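Local coordinates for fibrillarin-like pre-rRNA processing protein (Archaeoglobus fulgidus, PDB 1NT2) that transfers methyl groups from S-adenosylmethionine to ribose 2'-hydroxyls of rRNA and tRNA, at sites selected by a base-pairing guide RNA, at residues R56-V61 against V79-I84; L64-G69 against E95-L100; D128-D133 against F149-K154; V157-K162 against I203-Y208. All blocks are in the same frame, centred on the assembly; numbering follows the deposited sequence.

Interaction 1. Residues R56-V61 against V79-I84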
# COMPACT_ATOMS: atom_id res chain seq x y z
N ARG A 56 10.57 -9.74 60.82
CA ARG A 56 9.55 -9.45 61.81
C ARG A 56 8.29 -8.97 61.10
O ARG A 56 8.36 -8.43 60.00
CB ARG A 56 10.04 -8.36 62.77
CG ARG A 56 10.40 -7.01 62.11
CD ARG A 56 10.28 -5.86 63.11
NE ARG A 56 10.58 -4.53 62.58
CZ ARG A 56 11.82 -4.05 62.40
NH1 ARG A 56 12.88 -4.78 62.72
NH2 ARG A 56 11.99 -2.82 61.94
N GLY A 57 7.14 -9.17 61.72
CA GLY A 57 5.90 -8.73 61.10
C GLY A 57 5.90 -7.25 60.76
O GLY A 57 5.22 -6.83 59.83
N ASP A 58 6.66 -6.46 61.53
CA ASP A 58 6.75 -5.01 61.33
C ASP A 58 7.64 -4.70 60.12
O ASP A 58 8.68 -4.05 60.27
CB ASP A 58 7.37 -4.30 62.57
CG ASP A 58 6.93 -4.90 63.91
OD1 ASP A 58 7.66 -5.76 64.47
OD2 ASP A 58 5.86 -4.52 64.44
N GLU A 59 7.26 -5.16 58.94
CA GLU A 59 8.07 -4.92 57.75
C GLU A 59 7.36 -4.08 56.67
O GLU A 59 6.13 -4.10 56.55
CB GLU A 59 8.49 -6.26 57.14
CG GLU A 59 9.97 -6.36 56.82
CD GLU A 59 10.74 -7.15 57.86
OE1 GLU A 59 10.10 -7.76 58.73
OE2 GLU A 59 11.99 -7.17 57.81
N ARG A 60 8.16 -3.33 55.91
CA ARG A 60 7.65 -2.48 54.83
C ARG A 60 8.00 -3.13 53.50
O ARG A 60 9.15 -3.02 53.04
CB ARG A 60 8.28 -1.08 54.88
CG ARG A 60 7.41 -0.02 55.53
CD ARG A 60 7.16 -0.36 56.99
NE ARG A 60 5.94 0.26 57.51
CZ ARG A 60 5.32 -0.15 58.61
NH1 ARG A 60 5.82 -1.18 59.29
NH2 ARG A 60 4.20 0.45 59.02
N VAL A 61 7.02 -3.77 52.88
CA VAL A 61 7.23 -4.48 51.62
C VAL A 61 6.76 -3.82 50.32
O VAL A 61 5.65 -3.28 50.21
CB VAL A 61 6.61 -5.87 51.68
CG1 VAL A 61 7.14 -6.72 50.54
CG2 VAL A 61 6.91 -6.51 53.01
N VAL A 79 3.88 -10.73 56.87
CA VAL A 79 4.07 -9.37 57.37
C VAL A 79 2.70 -8.83 57.82
O VAL A 79 2.14 -7.95 57.17
CB VAL A 79 4.67 -8.47 56.27
CG1 VAL A 79 4.76 -7.03 56.74
CG2 VAL A 79 6.06 -8.98 55.90
N ASP A 80 2.17 -9.36 58.91
CA ASP A 80 0.86 -8.94 59.42
C ASP A 80 0.90 -7.63 60.19
O ASP A 80 -0.14 -7.01 60.44
CB ASP A 80 0.28 -10.03 60.33
CG ASP A 80 1.23 -10.44 61.43
OD1 ASP A 80 2.36 -10.89 61.11
OD2 ASP A 80 0.85 -10.33 62.62
N GLU A 81 2.11 -7.22 60.56
CA GLU A 81 2.32 -5.99 61.31
C GLU A 81 3.18 -5.05 60.47
O GLU A 81 3.97 -4.26 60.99
CB GLU A 81 3.03 -6.30 62.64
CG GLU A 81 2.41 -7.45 63.46
CD GLU A 81 1.47 -6.98 64.55
OE1 GLU A 81 1.93 -6.24 65.45
OE2 GLU A 81 0.27 -7.35 64.52
N GLY A 82 3.03 -5.16 59.15
CA GLY A 82 3.77 -4.33 58.23
C GLY A 82 2.83 -3.82 57.15
O GLY A 82 1.61 -3.84 57.34
N ILE A 83 3.38 -3.37 56.02
CA ILE A 83 2.54 -2.87 54.93
C ILE A 83 3.10 -3.29 53.57
O ILE A 83 4.32 -3.29 53.36
CB ILE A 83 2.37 -1.33 55.01
CG1 ILE A 83 0.98 -0.94 54.52
CG2 ILE A 83 3.43 -0.62 54.18
CD1 ILE A 83 -0.12 -1.65 55.26
N ILE A 84 2.21 -3.66 52.65
CA ILE A 84 2.61 -4.11 51.32
C ILE A 84 2.17 -3.20 50.19
O ILE A 84 0.98 -3.01 49.97
CB ILE A 84 2.01 -5.50 51.03
CG1 ILE A 84 2.52 -6.50 52.06
CG2 ILE A 84 2.38 -5.93 49.62
CD1 ILE A 84 1.92 -7.89 51.91
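Val-61 and Val-79 both set CG1 anti to the backbone N (chi1 -165° and 175°), which leaves each CG2 beside its own N, and Val-61 CG2 and Val-79 CG2 meet at 3.9 Å. Val-79, the first residue past a helix, also receives the base of Glu-59, whose CB lies 3.8 Å from Val-79 CG1 while its carboxylate turns elsewhere. Two backbone bonds establish the parallel register: Ile-83 N donates to Glu-59 O at 2.9 Å, and Val-61 N to Ile-83 O at 2.8 Å. Arg-60 and Ile-83 share one face, Val-61 and Ile-84 the other, where Val-61 CB stands 4.2 Å from Ile-84 CG1. Ahead of the strands, the type I turn from Val-79 to Gly-82 faces Gly-57. Here the Asp-58 and Glu-81 side chains run alongside each other, their carboxylate planes 78° apart, and Asp-58 OD2 and Glu-81 OE1 are 4.4 Å apart, probably a mild repulsion. Arg-60 NE is hydrogen-bonded to Tyr-51 OH of the partner protein chain. The two strands belong to a beta-alpha-beta unit whose connection is helix 70-78; strand 60-64 pairs on its other edge with strand 127-132, and strand 83-87 with strand 107-110.

Interaction 2. Residues L64-G69 against E95-L100. With SAM (S-adenosylmethionine), chain C.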
# COMPACT_ATOMS: atom_id res chain seq x y z
N LEU A 64 6.83 -6.05 43.39
CA LEU A 64 6.76 -5.69 41.99
C LEU A 64 6.27 -6.87 41.13
O LEU A 64 7.06 -7.70 40.68
CB LEU A 64 8.13 -5.23 41.50
CG LEU A 64 8.69 -4.01 42.21
CD1 LEU A 64 10.11 -3.76 41.70
CD2 LEU A 64 7.81 -2.81 41.96
N GLY A 65 4.95 -6.91 40.91
CA GLY A 65 4.34 -7.97 40.12
C GLY A 65 3.21 -8.67 40.87
O GLY A 65 2.99 -9.88 40.70
N ALA A 66 2.49 -7.92 41.69
CA ALA A 66 1.39 -8.47 42.48
C ALA A 66 0.60 -9.51 41.72
O ALA A 66 0.24 -10.54 42.29
CB ALA A 66 0.45 -7.37 42.91
N ALA A 67 0.34 -9.24 40.45
CA ALA A 67 -0.41 -10.18 39.63
C ALA A 67 -1.83 -10.24 40.17
O ALA A 67 -2.35 -9.22 40.61
CB ALA A 67 0.22 -11.55 39.68
N SER A 68 -2.45 -11.42 40.15
CA SER A 68 -3.81 -11.58 40.66
C SER A 68 -3.77 -11.39 42.17
O SER A 68 -4.77 -11.01 42.79
CB SER A 68 -4.34 -12.98 40.35
OG SER A 68 -3.72 -13.95 41.19
N GLY A 69 -2.61 -11.66 42.76
CA GLY A 69 -2.43 -11.51 44.19
C GLY A 69 -2.40 -12.82 44.96
O GLY A 69 -2.96 -12.91 46.05
N GLU A 95 -7.93 -6.78 38.48
CA GLU A 95 -9.32 -6.82 38.86
C GLU A 95 -9.49 -7.81 40.01
O GLU A 95 -10.25 -7.56 40.94
CB GLU A 95 -10.18 -7.24 37.67
CG GLU A 95 -11.67 -7.31 37.98
CD GLU A 95 -12.51 -7.72 36.77
OE1 GLU A 95 -12.11 -8.66 36.04
OE2 GLU A 95 -13.58 -7.10 36.55
N LYS A 96 -8.76 -8.91 39.94
CA LYS A 96 -8.81 -9.95 40.97
C LYS A 96 -8.03 -9.53 42.21
O LYS A 96 -8.32 -9.99 43.31
CB LYS A 96 -8.22 -11.26 40.43
CG LYS A 96 -8.20 -12.43 41.43
CD LYS A 96 -9.61 -12.79 41.89
CE LYS A 96 -9.73 -14.21 42.45
NZ LYS A 96 -11.17 -14.61 42.58
N LEU A 97 -7.04 -8.66 42.02
CA LEU A 97 -6.21 -8.18 43.12
C LEU A 97 -7.01 -7.37 44.14
O LEU A 97 -6.93 -7.63 45.34
CB LEU A 97 -5.05 -7.31 42.60
CG LEU A 97 -3.93 -6.95 43.59
CD1 LEU A 97 -2.97 -8.12 43.77
CD2 LEU A 97 -3.16 -5.75 43.08
N LEU A 98 -7.77 -6.41 43.65
CA LEU A 98 -8.58 -5.55 44.52
C LEU A 98 -9.41 -6.33 45.52
O LEU A 98 -9.70 -5.84 46.61
CB LEU A 98 -9.51 -4.64 43.68
CG LEU A 98 -8.90 -3.43 42.96
CD1 LEU A 98 -10.00 -2.67 42.25
CD2 LEU A 98 -8.19 -2.53 43.95
N GLU A 99 -9.80 -7.55 45.15
CA GLU A 99 -10.58 -8.38 46.03
C GLU A 99 -9.77 -8.77 47.26
O GLU A 99 -10.34 -9.00 48.33
CB GLU A 99 -11.03 -9.63 45.30
CG GLU A 99 -12.11 -9.37 44.31
CD GLU A 99 -12.53 -10.63 43.61
OE1 GLU A 99 -12.55 -11.69 44.28
OE2 GLU A 99 -12.85 -10.55 42.41
N LEU A 100 -8.46 -8.88 47.09
CA LEU A 100 -7.60 -9.21 48.21
C LEU A 100 -7.44 -7.95 49.08
O LEU A 100 -7.78 -7.96 50.26
CB LEU A 100 -6.23 -9.66 47.72
CG LEU A 100 -5.27 -10.07 48.85
CD1 LEU A 100 -5.91 -11.16 49.67
CD2 LEU A 100 -3.95 -10.55 48.27
N SAM C . 3.29 -14.83 41.26
CA SAM C . 2.21 -14.33 40.37
C SAM C . 0.90 -15.04 40.65
O SAM C . 0.88 -15.90 41.53
OXT SAM C . -0.10 -14.69 39.94
CB SAM C . 2.64 -14.51 38.88
CG SAM C . 3.29 -13.22 38.38
SD SAM C . 3.88 -13.08 36.64
CE SAM C . 5.31 -14.15 36.44
C5' SAM C . 4.53 -11.47 36.47
C4' SAM C . 3.55 -10.33 36.63
O4' SAM C . 4.31 -9.13 36.46
C3' SAM C . 2.48 -10.26 35.55
O3' SAM C . 1.24 -10.50 36.27
C2' SAM C . 2.45 -8.83 35.03
O2' SAM C . 1.24 -8.12 34.84
C1' SAM C . 3.50 -8.13 35.92
N9 SAM C . 4.35 -7.19 35.21
C8 SAM C . 5.25 -7.42 34.20
N7 SAM C . 5.87 -6.36 33.79
C5 SAM C . 5.36 -5.35 34.58
C6 SAM C . 5.62 -3.95 34.66
N6 SAM C . 6.52 -3.34 33.85
N1 SAM C . 4.93 -3.18 35.58
C2 SAM C . 4.03 -3.80 36.39
N3 SAM C . 3.70 -5.12 36.40
C4 SAM C . 4.41 -5.84 35.47
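Leu-97 of helix 91-103 pushes its CD1 into the bend of the loop 64-69, and this is the close part of the contact. Leu-97 CD1 lies 3.6 Å from Ala-66 CB and 3.5 Å from Gly-69 CA, and Ala-67 O is beside it too. It gets there because CG stands anti to the backbone N (chi1 -169°), turning the branched end toward the loop. Leu-100 adds its CD2 at 3.4 Å from Gly-69 O. Gly-69 suits this place, since its positive phi (105°) is awkward for other residues, and a CB would probably meet Leu-97 CD1. With an alanine in place of Leu-97, a gap would probably open against Ala-66 and Gly-69, leaving the turn less firmly seated. The Lys-96 side is looser and partly exposed. Lys-96 CG rests 4.0 Å from Ser-68 CB, then the chain bends at chi2 and carries NZ away to a long pairing with Glu-99. No hydrogen bond joins the segments; Ser-68 O is instead satisfied by His-24 NE2. Across the loop, Ala-67 CB adjoins the S-adenosylmethionine carboxylate. The type II' turn Ala-66 to Gly-69 belongs to the glycine-rich cofactor loop after the first strand (here 60-64) of the Rossmann-like methyltransferase sheet.

Interaction 3. Residues D128-D133 against F149-K154. With SAM (S-adenosylmethionine), chain C.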
# COMPACT_ATOMS: atom_id res chain seq x y z
N ASP A 128 11.89 -2.22 53.39
CA ASP A 128 12.85 -3.15 53.98
C ASP A 128 13.21 -4.30 53.04
O ASP A 128 14.20 -5.02 53.25
CB ASP A 128 12.28 -3.74 55.26
CG ASP A 128 11.83 -2.68 56.24
OD1 ASP A 128 12.65 -1.78 56.53
OD2 ASP A 128 10.68 -2.75 56.71
N LEU A 129 12.38 -4.49 52.02
CA LEU A 129 12.57 -5.55 51.03
C LEU A 129 11.70 -5.37 49.79
O LEU A 129 10.52 -5.01 49.88
CB LEU A 129 12.29 -6.91 51.67
CG LEU A 129 11.66 -7.99 50.80
CD1 LEU A 129 12.34 -9.32 51.03
CD2 LEU A 129 10.17 -8.06 51.10
N ILE A 130 12.32 -5.60 48.63
CA ILE A 130 11.63 -5.49 47.35
C ILE A 130 11.52 -6.88 46.76
O ILE A 130 12.53 -7.47 46.38
CB ILE A 130 12.43 -4.67 46.33
CG1 ILE A 130 13.00 -3.41 46.97
CG2 ILE A 130 11.51 -4.28 45.19
CD1 ILE A 130 13.90 -2.62 46.03
N TYR A 131 10.29 -7.40 46.70
CA TYR A 131 10.05 -8.72 46.12
C TYR A 131 9.63 -8.51 44.67
O TYR A 131 8.67 -7.79 44.40
CB TYR A 131 8.95 -9.47 46.87
CG TYR A 131 8.67 -10.86 46.33
CD1 TYR A 131 9.67 -11.84 46.31
CD2 TYR A 131 7.44 -11.18 45.78
CE1 TYR A 131 9.44 -13.10 45.74
CE2 TYR A 131 7.19 -12.44 45.21
CZ TYR A 131 8.20 -13.39 45.20
OH TYR A 131 7.97 -14.62 44.61
N GLN A 132 10.36 -9.12 43.74
CA GLN A 132 10.00 -8.96 42.34
C GLN A 132 9.80 -10.31 41.65
O GLN A 132 10.61 -11.23 41.79
CB GLN A 132 11.06 -8.15 41.58
CG GLN A 132 10.50 -7.48 40.33
CD GLN A 132 11.58 -6.90 39.44
OE1 GLN A 132 12.28 -7.64 38.74
NE2 GLN A 132 11.73 -5.58 39.45
N ASP A 133 8.70 -10.38 40.91
CA ASP A 133 8.31 -11.57 40.17
C ASP A 133 7.77 -11.06 38.84
O ASP A 133 6.64 -11.37 38.46
CB ASP A 133 7.19 -12.29 40.93
CG ASP A 133 6.95 -13.69 40.43
OD1 ASP A 133 7.08 -13.90 39.20
OD2 ASP A 133 6.62 -14.57 41.26
N PHE A 149 15.49 3.94 44.37
CA PHE A 149 14.41 4.72 44.93
C PHE A 149 13.94 4.39 46.34
O PHE A 149 13.83 5.28 47.17
CB PHE A 149 13.19 4.70 44.01
CG PHE A 149 13.22 5.75 42.94
CD1 PHE A 149 14.16 5.69 41.91
CD2 PHE A 149 12.33 6.82 42.98
CE1 PHE A 149 14.21 6.67 40.92
CE2 PHE A 149 12.38 7.81 42.00
CZ PHE A 149 13.32 7.74 40.96
N PHE A 150 13.67 3.12 46.63
CA PHE A 150 13.13 2.78 47.94
C PHE A 150 13.85 1.79 48.86
O PHE A 150 13.66 1.82 50.08
CB PHE A 150 11.67 2.34 47.72
CG PHE A 150 10.96 3.12 46.65
CD1 PHE A 150 10.70 4.47 46.81
CD2 PHE A 150 10.58 2.51 45.47
CE1 PHE A 150 10.09 5.20 45.80
CE2 PHE A 150 9.97 3.24 44.45
CZ PHE A 150 9.72 4.58 44.61
N LEU A 151 14.66 0.90 48.31
CA LEU A 151 15.34 -0.07 49.15
C LEU A 151 16.31 0.59 50.12
O LEU A 151 17.45 0.94 49.76
CB LEU A 151 16.09 -1.11 48.32
CG LEU A 151 16.92 -2.07 49.17
CD1 LEU A 151 16.02 -2.86 50.09
CD2 LEU A 151 17.71 -2.99 48.27
N LYS A 152 15.87 0.75 51.37
CA LYS A 152 16.68 1.36 52.41
C LYS A 152 18.01 0.62 52.62
O LYS A 152 18.05 -0.61 52.70
CB LYS A 152 15.88 1.39 53.71
CG LYS A 152 15.54 0.02 54.24
CD LYS A 152 14.24 0.03 55.02
CE LYS A 152 14.25 1.05 56.12
NZ LYS A 152 13.03 0.95 56.97
N GLU A 153 19.11 1.38 52.70
CA GLU A 153 20.45 0.82 52.90
C GLU A 153 20.44 -0.36 53.85
O GLU A 153 19.95 -0.28 54.97
CB GLU A 153 21.42 1.89 53.45
CG GLU A 153 22.35 2.51 52.40
CD GLU A 153 23.81 2.62 52.87
OE1 GLU A 153 24.66 3.08 52.07
OE2 GLU A 153 24.11 2.25 54.03
N LYS A 154 21.01 -1.47 53.38
CA LYS A 154 21.07 -2.70 54.15
C LYS A 154 19.70 -3.36 54.12
O LYS A 154 19.29 -4.03 55.08
CB LYS A 154 21.52 -2.42 55.59
CG LYS A 154 22.25 -3.59 56.25
CD LYS A 154 23.50 -3.97 55.46
CE LYS A 154 24.15 -5.27 55.95
NZ LYS A 154 24.87 -5.13 57.25
N SAM C . 3.29 -14.83 41.26
CA SAM C . 2.21 -14.33 40.37
C SAM C . 0.90 -15.04 40.65
O SAM C . 0.88 -15.90 41.53
OXT SAM C . -0.10 -14.69 39.94
CB SAM C . 2.64 -14.51 38.88
CG SAM C . 3.29 -13.22 38.38
SD SAM C . 3.88 -13.08 36.64
CE SAM C . 5.31 -14.15 36.44
C5' SAM C . 4.53 -11.47 36.47
C4' SAM C . 3.55 -10.33 36.63
O4' SAM C . 4.31 -9.13 36.46
C3' SAM C . 2.48 -10.26 35.55
O3' SAM C . 1.24 -10.50 36.27
C2' SAM C . 2.45 -8.83 35.03
O2' SAM C . 1.24 -8.12 34.84
C1' SAM C . 3.50 -8.13 35.92
N9 SAM C . 4.35 -7.19 35.21
C8 SAM C . 5.25 -7.42 34.20
N7 SAM C . 5.87 -6.36 33.79
C5 SAM C . 5.36 -5.35 34.58
C6 SAM C . 5.62 -3.95 34.66
N6 SAM C . 6.52 -3.34 33.85
N1 SAM C . 4.93 -3.18 35.58
C2 SAM C . 4.03 -3.80 36.39
N3 SAM C . 3.70 -5.12 36.40
C4 SAM C . 4.41 -5.84 35.47
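Asp-128 and Lys-152 form the polar bond of this contact, a salt bridge from Lys-152 NZ to Asp-128 OD1 at 2.8 Å. The exact place of OD1 is less sure, so the pairing is firmer than its length. Lys-152 reaches the carboxylate through a chain bent at chi3 (-54°), which directs NZ to Asp-128 OD1. The second oxygen is satisfied separately: Asp-128 OD2 accepts the backbone N-H of Arg-60, so one carboxylate serves a lysine and a neighbouring strand. Beyond the salt bridge the contact is apolar. Ile-130 sets CG1 beside its backbone N (chi1 -44°), and its CD1 meets Leu-151 CB at 3.5 Å, the two side chains lying aslant. At the other end of the strand, well away from 149-154, Asp-133 OD2 has two partners, a salt bridge from Lys-42 NZ and a weak 3.3 Å bond from the amino N of S-adenosylmethionine. Phe-149 O, where helix 139-150 finishes, accepts Lys-126 NZ. Backbone groups of Asp-128, Leu-129 and Ile-130 bond to strand 60-64 on one edge and strand 155-162 on the other. Strand 151-152, following helix 139-150, thus meets strand 127-132 within a beta-alpha-beta connection of strand 127-132, helix 139-150 and strand 155-162, with Ile-130 also resting on Ala-147.

Interaction 4. Residues V157-K162 against I203-Y208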
# COMPACT_ATOMS: atom_id res chain seq x y z
N VAL A 157 16.38 -8.00 49.00
CA VAL A 157 15.47 -8.26 47.89
C VAL A 157 15.46 -9.72 47.45
O VAL A 157 16.45 -10.43 47.60
CB VAL A 157 15.79 -7.40 46.62
CG1 VAL A 157 15.54 -5.94 46.91
CG2 VAL A 157 17.22 -7.63 46.17
N VAL A 158 14.32 -10.14 46.92
CA VAL A 158 14.13 -11.48 46.40
C VAL A 158 13.54 -11.23 45.02
O VAL A 158 12.57 -10.49 44.86
CB VAL A 158 13.10 -12.29 47.23
CG1 VAL A 158 13.14 -13.74 46.82
CG2 VAL A 158 13.39 -12.13 48.71
N ILE A 159 14.15 -11.83 44.01
CA ILE A 159 13.67 -11.61 42.66
C ILE A 159 13.58 -12.93 41.93
O ILE A 159 14.54 -13.70 41.89
CB ILE A 159 14.62 -10.65 41.91
CG1 ILE A 159 14.05 -10.31 40.53
CG2 ILE A 159 16.00 -11.28 41.80
CD1 ILE A 159 14.96 -9.43 39.68
N MET A 160 12.41 -13.20 41.35
CA MET A 160 12.21 -14.42 40.60
C MET A 160 12.60 -14.14 39.14
O MET A 160 12.35 -13.04 38.62
CB MET A 160 10.76 -14.89 40.71
CG MET A 160 10.25 -15.10 42.14
SD MET A 160 11.32 -16.06 43.27
CE MET A 160 11.59 -17.53 42.32
N VAL A 161 13.21 -15.11 38.47
CA VAL A 161 13.64 -14.92 37.10
C VAL A 161 13.30 -16.08 36.16
O VAL A 161 13.51 -17.25 36.49
CB VAL A 161 15.17 -14.66 37.05
CG1 VAL A 161 15.68 -14.62 35.62
CG2 VAL A 161 15.48 -13.37 37.76
N LYS A 162 12.77 -15.75 35.00
CA LYS A 162 12.43 -16.75 34.00
C LYS A 162 13.47 -16.57 32.91
O LYS A 162 13.38 -15.63 32.13
CB LYS A 162 11.04 -16.49 33.44
CG LYS A 162 10.65 -17.39 32.28
CD LYS A 162 9.17 -17.28 32.00
CE LYS A 162 8.79 -18.10 30.78
NZ LYS A 162 9.14 -19.54 30.91
N ILE A 203 14.23 -19.21 38.77
CA ILE A 203 15.28 -19.38 39.78
C ILE A 203 15.25 -18.16 40.68
O ILE A 203 15.21 -17.04 40.18
CB ILE A 203 16.69 -19.51 39.16
CG1 ILE A 203 17.70 -19.82 40.28
CG2 ILE A 203 17.09 -18.21 38.46
CD1 ILE A 203 19.08 -20.17 39.80
N PHE A 204 15.28 -18.36 41.99
CA PHE A 204 15.23 -17.23 42.93
C PHE A 204 16.61 -16.77 43.37
O PHE A 204 17.50 -17.58 43.65
CB PHE A 204 14.41 -17.60 44.16
CG PHE A 204 15.14 -18.46 45.15
CD1 PHE A 204 15.83 -17.88 46.22
CD2 PHE A 204 15.18 -19.84 45.01
CE1 PHE A 204 16.54 -18.66 47.13
CE2 PHE A 204 15.89 -20.64 45.92
CZ PHE A 204 16.56 -20.04 46.97
N ILE A 205 16.79 -15.46 43.43
CA ILE A 205 18.06 -14.90 43.85
C ILE A 205 17.79 -14.00 45.04
O ILE A 205 17.04 -13.03 44.93
CB ILE A 205 18.70 -14.03 42.74
CG1 ILE A 205 18.64 -14.74 41.39
CG2 ILE A 205 20.15 -13.77 43.07
CD1 ILE A 205 19.22 -13.91 40.26
N HIS A 206 18.37 -14.33 46.19
CA HIS A 206 18.20 -13.52 47.38
C HIS A 206 19.45 -12.67 47.49
O HIS A 206 20.55 -13.15 47.19
CB HIS A 206 18.07 -14.38 48.64
CG HIS A 206 17.75 -13.59 49.87
ND1 HIS A 206 18.40 -13.79 51.06
CD2 HIS A 206 16.84 -12.62 50.09
CE1 HIS A 206 17.91 -12.96 51.97
NE2 HIS A 206 16.96 -12.24 51.40
N ALA A 207 19.29 -11.42 47.90
CA ALA A 207 20.44 -10.53 48.02
C ALA A 207 20.08 -9.22 48.70
O ALA A 207 18.92 -8.97 49.03
CB ALA A 207 21.02 -10.25 46.63
N TYR A 208 21.08 -8.37 48.90
CA TYR A 208 20.86 -7.10 49.55
C TYR A 208 21.96 -6.12 49.18
O TYR A 208 23.04 -6.52 48.72
CB TYR A 208 20.79 -7.28 51.07
CG TYR A 208 22.12 -7.60 51.73
CD1 TYR A 208 22.85 -6.61 52.37
CD2 TYR A 208 22.64 -8.90 51.71
CE1 TYR A 208 24.07 -6.89 52.99
CE2 TYR A 208 23.86 -9.19 52.32
CZ TYR A 208 24.58 -8.18 52.95
OH TYR A 208 25.79 -8.45 53.54
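Val-157 and Ala-207 begin the backbone bonding, which follows an antiparallel register. Val-157 N donates to Ala-207 O at 2.7 Å in a nearly straight bond (175°), while Ala-207 N returns a bond to Val-157 O at 3.0 Å. The next hydrogen-bonded pair is longer: Ile-159 N to Ile-205 O is 3.3 Å and Ile-205 N to Ile-159 O 3.2 Å. At Val-161 and Ile-203 the bonding is loose.

Apolar packing divides between two faces. On one, Ile-159 and Ile-205 run alongside each other in the same direction, with Ile-159 CG2 4.0 Å from Ile-205 CB; helices 139-150 and 172-184 cover them. On the other, Met-160 is bent at chi2 (-48°) and again at chi3, folding CE back over the neighbouring strand to 3.4 Å from Phe-204 CB. Shortened to alanine, Met-160 would probably leave Phe-204 CB without its thioether neighbour and thin the packing beside Asp-133.

Contacts of the aromatic rings share that second face. His-206 CD2 touches Val-158 CG2 at 3.7 Å, and the rings of Phe-204 and His-206 both meet His-51. Strand 155-162 is parallel to 127-132 but antiparallel to 202-209, the reversal characteristic of the 3-2-1-4-5-7-6 sheet of Rossmann-like methyltransferases.

How the interactions relate
Interactions 1, 3 and 4 share the seven-stranded sheet: strand 127-132 of interaction 3 lies between strand 60-64 of interaction 1 and strand 155-162 of interaction 4. Hydrogen bonds link them: Arg-60 N to the Asp-128 carboxylate, and backbone bonds from Gln-132 to Val-158 and Met-160. Interaction 4 is almost wholly buried and rests on backbone bonds and apolar faces. Interaction 1 is only partly buried, with carboxylates at its turn. Interaction 3 is buried at Ile-130 but has a charged pair at its partly exposed end. Interaction 2 has no hydrogen bond across and depends on leucine packing. Interactions 2 and 3 both touch S-adenosylmethionine, and Leu-64 bonds to Tyr-131 and Asp-133.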